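Local coordinates for protein citrate synthase (Pyrobaculum aerophilum, PDB 2IBP) that probably catalyses the condensation of oxaloacetate with acetyl-CoA to citrate and CoA, working as a thermophilic dimer whose two disulfide-closed chains are interlinked, at residues P75-R78 with E79-Y83; A393-I396 with G397-D400; R307-V310 with A311-D315. All blocks are in the same frame, centred on the assembly; numbering follows the deposited sequence.

Interaction 1: P75-R78 with E79-Y83; sequences PTKR and ELEDY
The carboxylates of E79 and E81 are the flat groups that touch the first turn, and each takes its donor well off its plane. E79 OE1 is met on its anti side by the backbone N of T76, 2.8 Å away and 25° out of the carboxylate plane, while E79 OE2 forms a salt bridge with R73, just before the segment. E81 OE2 receives NZ of K77 at 2.6 Å on the syn side, again tilted from the plane. T76 stands at the N-cap position: with OG1 placed between its backbone N and carbonyl carbon (chi1 63°), it accepts from E79 N at 3.2 Å. Together the two reciprocal bonds make a capping box, which gives E79 N an acceptor and fixes the glutamate over the helix start. Its negative charge would probably also suit the positive end of the helix dipole. K77 runs out extended and bends only at its last torsion (chi4 -66°), which turns NZ across to E81 one turn on; both are exposed, so solvent probably weakens this bridge. R78 and D82 run alongside one another in the same direction, but R78 NH1 stays 4.9 Å from D82 OD2, and CG of R78 makes the closer approach to that oxygen. Beneath the polar cap, P75 CG rests on L80 CB at 3.8 Å. This is the opening turn of helix 77-90, lying against helix 62-71: P75 and L80 touch E64, and P75 and E79 touch Y67. On the side of the second subunit, its L406 packs on K77 and L80, and its R409 bonds P75 O.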
loop_
_atom_site.group_PDB
_atom_site.type_symbol
_atom_site.label_atom_id
_atom_site.label_comp_id
_atom_site.label_asym_id
_atom_site.label_seq_id
_atom_site.Cartn_x
_atom_site.Cartn_y
_atom_site.Cartn_z
ATOM N N PRO A 75 9.506 -2.069 29.280
ATOM C CA PRO A 75 9.764 -3.454 29.663
ATOM C C PRO A 75 10.460 -3.600 31.016
ATOM O O PRO A 75 11.234 -2.736 31.417
ATOM C CB PRO A 75 10.729 -3.934 28.572
ATOM C CG PRO A 75 11.476 -2.712 28.179
ATOM C CD PRO A 75 10.448 -1.604 28.245
ATOM N N THR A 76 10.211 -4.711 31.703
ATOM C CA THR A 76 10.994 -5.010 32.894
ATOM C C THR A 76 12.371 -5.480 32.393
ATOM O O THR A 76 12.566 -5.721 31.187
ATOM C CB THR A 76 10.373 -6.156 33.706
ATOM O OG1 THR A 76 10.381 -7.347 32.912
ATOM C CG2 THR A 76 8.947 -5.815 34.131
ATOM N N LYS A 77 13.332 -5.595 33.301
ATOM C CA LYS A 77 14.652 -6.068 32.929
ATOM C C LYS A 77 14.566 -7.383 32.150
ATOM O O LYS A 77 15.190 -7.534 31.085
ATOM C CB LYS A 77 15.512 -6.238 34.184
ATOM C CG LYS A 77 16.930 -6.735 33.932
ATOM C CD LYS A 77 17.711 -6.790 35.245
ATOM C CE LYS A 77 19.149 -7.264 35.048
ATOM N NZ LYS A 77 19.215 -8.678 34.593
ATOM N N ARG A 78 13.784 -8.335 32.660
ATOM C CA ARG A 78 13.673 -9.629 32.013
ATOM C C ARG A 78 13.050 -9.522 30.628
ATOM O O ARG A 78 13.512 -10.148 29.680
ATOM C CB ARG A 78 12.898 -10.618 32.887
ATOM C CG ARG A 78 12.734 -11.998 32.256
ATOM C CD ARG A 78 12.582 -13.096 33.309
ATOM N NE ARG A 78 11.481 -12.870 34.246
ATOM C CZ ARG A 78 10.250 -13.363 34.111
ATOM N NH1 ARG A 78 9.926 -14.107 33.057
ATOM N NH2 ARG A 78 9.330 -13.101 35.033
ATOM N N GLU A 79 11.992 -8.730 30.529
ATOM C CA GLU A 79 11.290 -8.543 29.263
ATOM C C GLU A 79 12.200 -7.931 28.216
ATOM O O GLU A 79 12.222 -8.377 27.065
ATOM C CB GLU A 79 10.082 -7.646 29.463
ATOM C CG GLU A 79 8.933 -8.380 30.128
ATOM C CD GLU A 79 7.812 -7.466 30.526
ATOM O OE1 GLU A 79 8.052 -6.254 30.702
ATOM O OE2 GLU A 79 6.686 -7.978 30.715
ATOM N N LEU A 80 13.011 -6.972 28.641
ATOM C CA LEU A 80 13.904 -6.305 27.697
ATOM C C LEU A 80 14.992 -7.256 27.232
ATOM O O LEU A 80 15.262 -7.359 26.042
ATOM C CB LEU A 80 14.486 -5.033 28.296
ATOM C CG LEU A 80 15.331 -4.215 27.315
ATOM C CD1 LEU A 80 14.503 -3.876 26.061
ATOM C CD2 LEU A 80 15.861 -2.968 27.981
ATOM N N GLU A 81 15.588 -7.992 28.174
ATOM C CA GLU A 81 16.605 -8.980 27.832
ATOM C C GLU A 81 16.062 -10.002 26.833
ATOM O O GLU A 81 16.701 -10.301 25.821
ATOM C CB GLU A 81 17.102 -9.696 29.092
ATOM C CG GLU A 81 17.977 -8.836 29.969
ATOM C CD GLU A 81 18.312 -9.490 31.302
ATOM O OE1 GLU A 81 17.718 -10.544 31.629
ATOM O OE2 GLU A 81 19.143 -8.919 32.040
ATOM N N ASP A 82 14.881 -10.546 27.115
ATOM C CA ASP A 82 14.270 -11.534 26.235
ATOM C C ASP A 82 13.952 -10.946 24.855
ATOM O O ASP A 82 14.165 -11.587 23.831
ATOM C CB ASP A 82 13.015 -12.129 26.867
ATOM C CG ASP A 82 13.322 -12.955 28.111
ATOM O OD1 ASP A 82 14.513 -13.271 28.341
ATOM O OD2 ASP A 82 12.358 -13.304 28.831
ATOM N N TYR A 83 13.419 -9.731 24.848
ATOM C CA TYR A 83 13.084 -9.024 23.604
ATOM C C TYR A 83 14.346 -8.795 22.759
ATOM O O TYR A 83 14.364 -9.053 21.536
ATOM C CB TYR A 83 12.434 -7.689 23.962
ATOM C CG TYR A 83 12.124 -6.794 22.783
ATOM C CD1 TYR A 83 11.006 -7.017 22.005
ATOM C CD2 TYR A 83 12.834 -5.623 22.583
ATOM C CE1 TYR A 83 10.693 -6.157 20.943
ATOM C CE2 TYR A 83 12.545 -4.771 21.531
ATOM C CZ TYR A 83 11.468 -5.034 20.729
ATOM O OH TYR A 83 11.123 -4.157 19.708
#

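Interaction 2: A393-I396 with G397-D400; sequences ACYI and GPHD
The hydroxyl of Y395 gives a 2.6 Å hydrogen bond to O of P398, reaching it in the carbonyl plane on a lone pair; the same oxygen lies at the edge of the tyrosine ring, near its plane. The ring gets there because CG is anti to the backbone N (chi1 -177°), which sends it forward along the chain. G397 N lies over one face. A CB at G397 would run into I396 O and the Y395 hydroxyl, and the backbone angles alone already call for glycine in this loop. The H399 imidazole comes back past Y395 in the opposite direction, and the pair forms an offset edge-to-face contact, the tyrosine edge toward the imidazole face, with centroids 5.0 Å apart and planes at 62°. NE2 of H399 is hydrogen-bonded to D38 of the second subunit, whose W47 packs edge-to-face with the same imidazole. A leucine in place of Y395 would probably leave P398 O without its hydroxyl donor and take the tyrosine edge from the imidazole face. C394, disulfide-bonded to C19, and its neighbours pair in parallel with a strand of the second subunit, an arm exchange characteristic of this interlinked, catenane dimer.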
loop_
_atom_site.group_PDB
_atom_site.type_symbol
_atom_site.label_atom_id
_atom_site.label_comp_id
_atom_site.label_asym_id
_atom_site.label_seq_id
_atom_site.Cartn_x
_atom_site.Cartn_y
_atom_site.Cartn_z
ATOM N N ALA A 393 -15.940 7.115 -4.511
ATOM C CA ALA A 393 -15.696 8.227 -5.403
ATOM C C ALA A 393 -17.047 8.555 -5.994
ATOM O O ALA A 393 -17.943 7.715 -6.030
ATOM C CB ALA A 393 -14.708 7.864 -6.493
ATOM N N CYS A 394 -17.192 9.788 -6.441
ATOM C CA CYS A 394 -18.443 10.252 -7.024
ATOM C C CYS A 394 -18.288 10.398 -8.523
ATOM O O CYS A 394 -17.443 11.140 -8.989
ATOM C CB CYS A 394 -18.818 11.598 -6.416
ATOM S SG CYS A 394 -20.482 12.089 -6.935
ATOM N N TYR A 395 -19.091 9.665 -9.280
ATOM C CA TYR A 395 -19.000 9.739 -10.725
ATOM C C TYR A 395 -19.585 11.017 -11.296
ATOM O O TYR A 395 -20.705 11.439 -10.940
ATOM C CB TYR A 395 -19.697 8.543 -11.374
ATOM C CG TYR A 395 -19.593 8.511 -12.870
ATOM C CD1 TYR A 395 -18.468 7.988 -13.499
ATOM C CD2 TYR A 395 -20.663 8.907 -13.673
ATOM C CE1 TYR A 395 -18.390 7.877 -14.875
ATOM C CE2 TYR A 395 -20.586 8.825 -15.053
ATOM C CZ TYR A 395 -19.452 8.287 -15.654
ATOM O OH TYR A 395 -19.336 8.190 -17.023
ATOM N N ILE A 396 -18.789 11.630 -12.158
ATOM C CA ILE A 396 -19.189 12.797 -12.928
ATOM C C ILE A 396 -18.798 12.524 -14.374
ATOM O O ILE A 396 -17.624 12.365 -14.713
ATOM C CB ILE A 396 -18.538 14.088 -12.435
ATOM C CG1 ILE A 396 -18.884 14.337 -10.961
ATOM C CG2 ILE A 396 -19.001 15.242 -13.323
ATOM C CD1 ILE A 396 -18.378 15.672 -10.417
ATOM N N GLY A 397 -19.798 12.356 -15.222
ATOM C CA GLY A 397 -19.525 12.042 -16.603
ATOM C C GLY A 397 -20.754 11.532 -17.311
ATOM O O GLY A 397 -21.843 11.477 -16.731
ATOM N N PRO A 398 -20.575 11.107 -18.564
ATOM C CA PRO A 398 -21.715 10.661 -19.352
ATOM C C PRO A 398 -22.218 9.268 -19.009
ATOM O O PRO A 398 -21.544 8.485 -18.322
ATOM C CB PRO A 398 -21.174 10.685 -20.779
ATOM C CG PRO A 398 -19.727 10.383 -20.625
ATOM C CD PRO A 398 -19.311 10.998 -19.308
ATOM N N HIS A 399 -23.403 8.964 -19.510
ATOM C CA HIS A 399 -23.989 7.644 -19.352
ATOM C C HIS A 399 -24.601 7.250 -20.680
ATOM O O HIS A 399 -25.045 8.108 -21.434
ATOM C CB HIS A 399 -25.092 7.649 -18.294
ATOM C CG HIS A 399 -24.599 7.872 -16.901
ATOM N ND1 HIS A 399 -24.501 9.125 -16.336
ATOM C CD2 HIS A 399 -24.160 7.000 -15.963
ATOM C CE1 HIS A 399 -24.044 9.011 -15.102
ATOM N NE2 HIS A 399 -23.844 7.729 -14.846
ATOM N N ASP A 400 -24.572 5.960 -20.975
ATOM C CA ASP A 400 -25.229 5.420 -22.159
ATOM C C ASP A 400 -24.651 5.894 -23.482
ATOM O O ASP A 400 -25.383 6.160 -24.450
ATOM C CB ASP A 400 -26.737 5.672 -22.072
ATOM C CG ASP A 400 -27.368 4.989 -20.870
ATOM O OD1 ASP A 400 -26.856 3.935 -20.444
ATOM O OD2 ASP A 400 -28.390 5.492 -20.361
#

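Interaction 3: R307-V310 with A311-D315; sequences RDYV and AKFGD
F313 N donates to Y309 O at 2.8 Å, a nearly straight bond (170°) among those that carry helix 297-313 into its last turn. The bond from K312 N to D308 O is longer, at 3.2 Å, and the final one, from G314 N to V310 O, is short at 2.7 Å but weak. G314 then leaves the helix with positive phi, at backbone angles that would press a CB against the preceding carbonyl; its O lies 3.4 Å from V310 CA in a CA-H...O contact. Outward of these bonds, F313 sets CD2 over the centre of one face of the Y309 ring, 3.4 Å from CZ. The ring planes are inclined at 39°. The Y309 ring reaches along the helix to F313 because its first torsion sets CG opposite the backbone N (chi1 -173°). V310 CB and D315 CB lie 4.0 Å apart. Y309 and V310 touch Y355 of helix 349-356, and F313 touches L199 of helix 198-210. Charged ends look elsewhere: R307 pairs with E304, D308 with R202, K312 with D197, and D315 holds Y355 and the N-H groups of F320 and A321. The helix end thus combines backbone bonds, the Y309-F313 ring contact and D315's outside bonds, while acidic D308, seen with E304 as a magnesium site in this protein, probably has part of its charge balanced by R202.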
loop_
_atom_site.group_PDB
_atom_site.type_symbol
_atom_site.label_atom_id
_atom_site.label_comp_id
_atom_site.label_asym_id
_atom_site.label_seq_id
_atom_site.Cartn_x
_atom_site.Cartn_y
_atom_site.Cartn_z
ATOM N N ARG A 307 26.033 18.304 16.709
ATOM C CA ARG A 307 27.096 19.146 17.242
ATOM C C ARG A 307 28.215 18.264 17.795
ATOM O O ARG A 307 29.391 18.504 17.530
ATOM C CB ARG A 307 26.551 20.036 18.342
ATOM C CG ARG A 307 27.556 21.044 18.841
ATOM C CD ARG A 307 27.088 21.764 20.078
ATOM N NE ARG A 307 25.763 22.342 19.914
ATOM C CZ ARG A 307 25.494 23.469 19.254
ATOM N NH1 ARG A 307 26.438 24.125 18.591
ATOM N NH2 ARG A 307 24.244 23.905 19.207
ATOM N N ASP A 308 27.836 17.260 18.586
ATOM C CA ASP A 308 28.793 16.304 19.143
ATOM C C ASP A 308 29.538 15.553 18.063
ATOM O O ASP A 308 30.739 15.342 18.157
ATOM C CB ASP A 308 28.106 15.299 20.052
ATOM C CG ASP A 308 27.559 15.925 21.309
ATOM O OD1 ASP A 308 27.969 17.060 21.638
ATOM O OD2 ASP A 308 26.711 15.280 21.965
ATOM N N TYR A 309 28.822 15.146 17.021
ATOM C CA TYR A 309 29.426 14.389 15.956
ATOM C C TYR A 309 30.514 15.193 15.245
ATOM O O TYR A 309 31.636 14.704 15.028
ATOM C CB TYR A 309 28.350 13.921 14.960
ATOM C CG TYR A 309 28.916 12.996 13.919
ATOM C CD1 TYR A 309 28.926 11.619 14.115
ATOM C CD2 TYR A 309 29.553 13.500 12.804
ATOM C CE1 TYR A 309 29.487 10.773 13.188
ATOM C CE2 TYR A 309 30.105 12.666 11.860
ATOM C CZ TYR A 309 30.084 11.301 12.061
ATOM O OH TYR A 309 30.643 10.459 11.132
ATOM N N VAL A 310 30.204 16.434 14.886
ATOM C CA VAL A 310 31.185 17.234 14.167
ATOM C C VAL A 310 32.295 17.723 15.095
ATOM O O VAL A 310 33.408 17.973 14.629
ATOM C CB VAL A 310 30.548 18.383 13.362
ATOM C CG1 VAL A 310 29.554 17.819 12.353
ATOM C CG2 VAL A 310 29.896 19.386 14.274
ATOM N N ALA A 311 32.022 17.820 16.392
ATOM C CA ALA A 311 33.069 18.200 17.350
ATOM C C ALA A 311 34.136 17.095 17.330
ATOM O O ALA A 311 35.336 17.380 17.373
ATOM C CB ALA A 311 32.502 18.372 18.732
ATOM N N LYS A 312 33.705 15.838 17.214
ATOM C CA LYS A 312 34.639 14.724 17.182
ATOM C C LYS A 312 35.268 14.471 15.824
ATOM O O LYS A 312 36.484 14.333 15.724
ATOM C CB LYS A 312 33.980 13.434 17.666
ATOM C CG LYS A 312 34.949 12.255 17.704
ATOM C CD LYS A 312 34.288 11.005 18.244
ATOM C CE LYS A 312 35.304 9.907 18.537
ATOM N NZ LYS A 312 36.114 9.509 17.360
ATOM N N PHE A 313 34.447 14.396 14.781
ATOM C CA PHE A 313 34.925 14.023 13.461
ATOM C C PHE A 313 35.180 15.184 12.515
ATOM O O PHE A 313 35.640 14.976 11.396
ATOM C CB PHE A 313 33.947 13.061 12.806
ATOM C CG PHE A 313 33.787 11.782 13.557
ATOM C CD1 PHE A 313 34.795 10.832 13.529
ATOM C CD2 PHE A 313 32.646 11.527 14.305
ATOM C CE1 PHE A 313 34.674 9.651 14.241
ATOM C CE2 PHE A 313 32.513 10.334 15.002
ATOM C CZ PHE A 313 33.532 9.405 14.976
ATOM N N GLY A 314 34.842 16.385 12.942
ATOM C CA GLY A 314 35.025 17.552 12.094
ATOM C C GLY A 314 33.800 17.833 11.242
ATOM O O GLY A 314 32.863 17.042 11.179
ATOM N N ASP A 315 33.832 18.967 10.561
ATOM C CA ASP A 315 32.726 19.427 9.734
ATOM C C ASP A 315 33.357 19.808 8.396
ATOM O O ASP A 315 33.288 20.971 8.004
ATOM C CB ASP A 315 32.130 20.660 10.415
ATOM C CG ASP A 315 30.838 21.150 9.785
ATOM O OD1 ASP A 315 30.081 20.336 9.196
ATOM O OD2 ASP A 315 30.551 22.354 9.957
#

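How the interactions relate
All three contacts are local and lie at the surface, each at the end of a secondary-structure element. Interaction 1 begins helix 77-90 and interaction 3 ends helix 297-313; both belong to the helical body of the citrate synthase fold, their centres about 34 Å apart. Interaction 2 follows strand 392-395 far out on the C-terminal arm, its centre about 57 Å from that of interaction 1 and about 60 Å from that of interaction 3. Charged and capping groups dominate interaction 1, an aromatic pair with backbone bonds interaction 3, and one hydroxyl bond with ring contact interaction 2. Interactions 1 and 2 meet the second subunit; interaction 3 touches no other chain of the assembly.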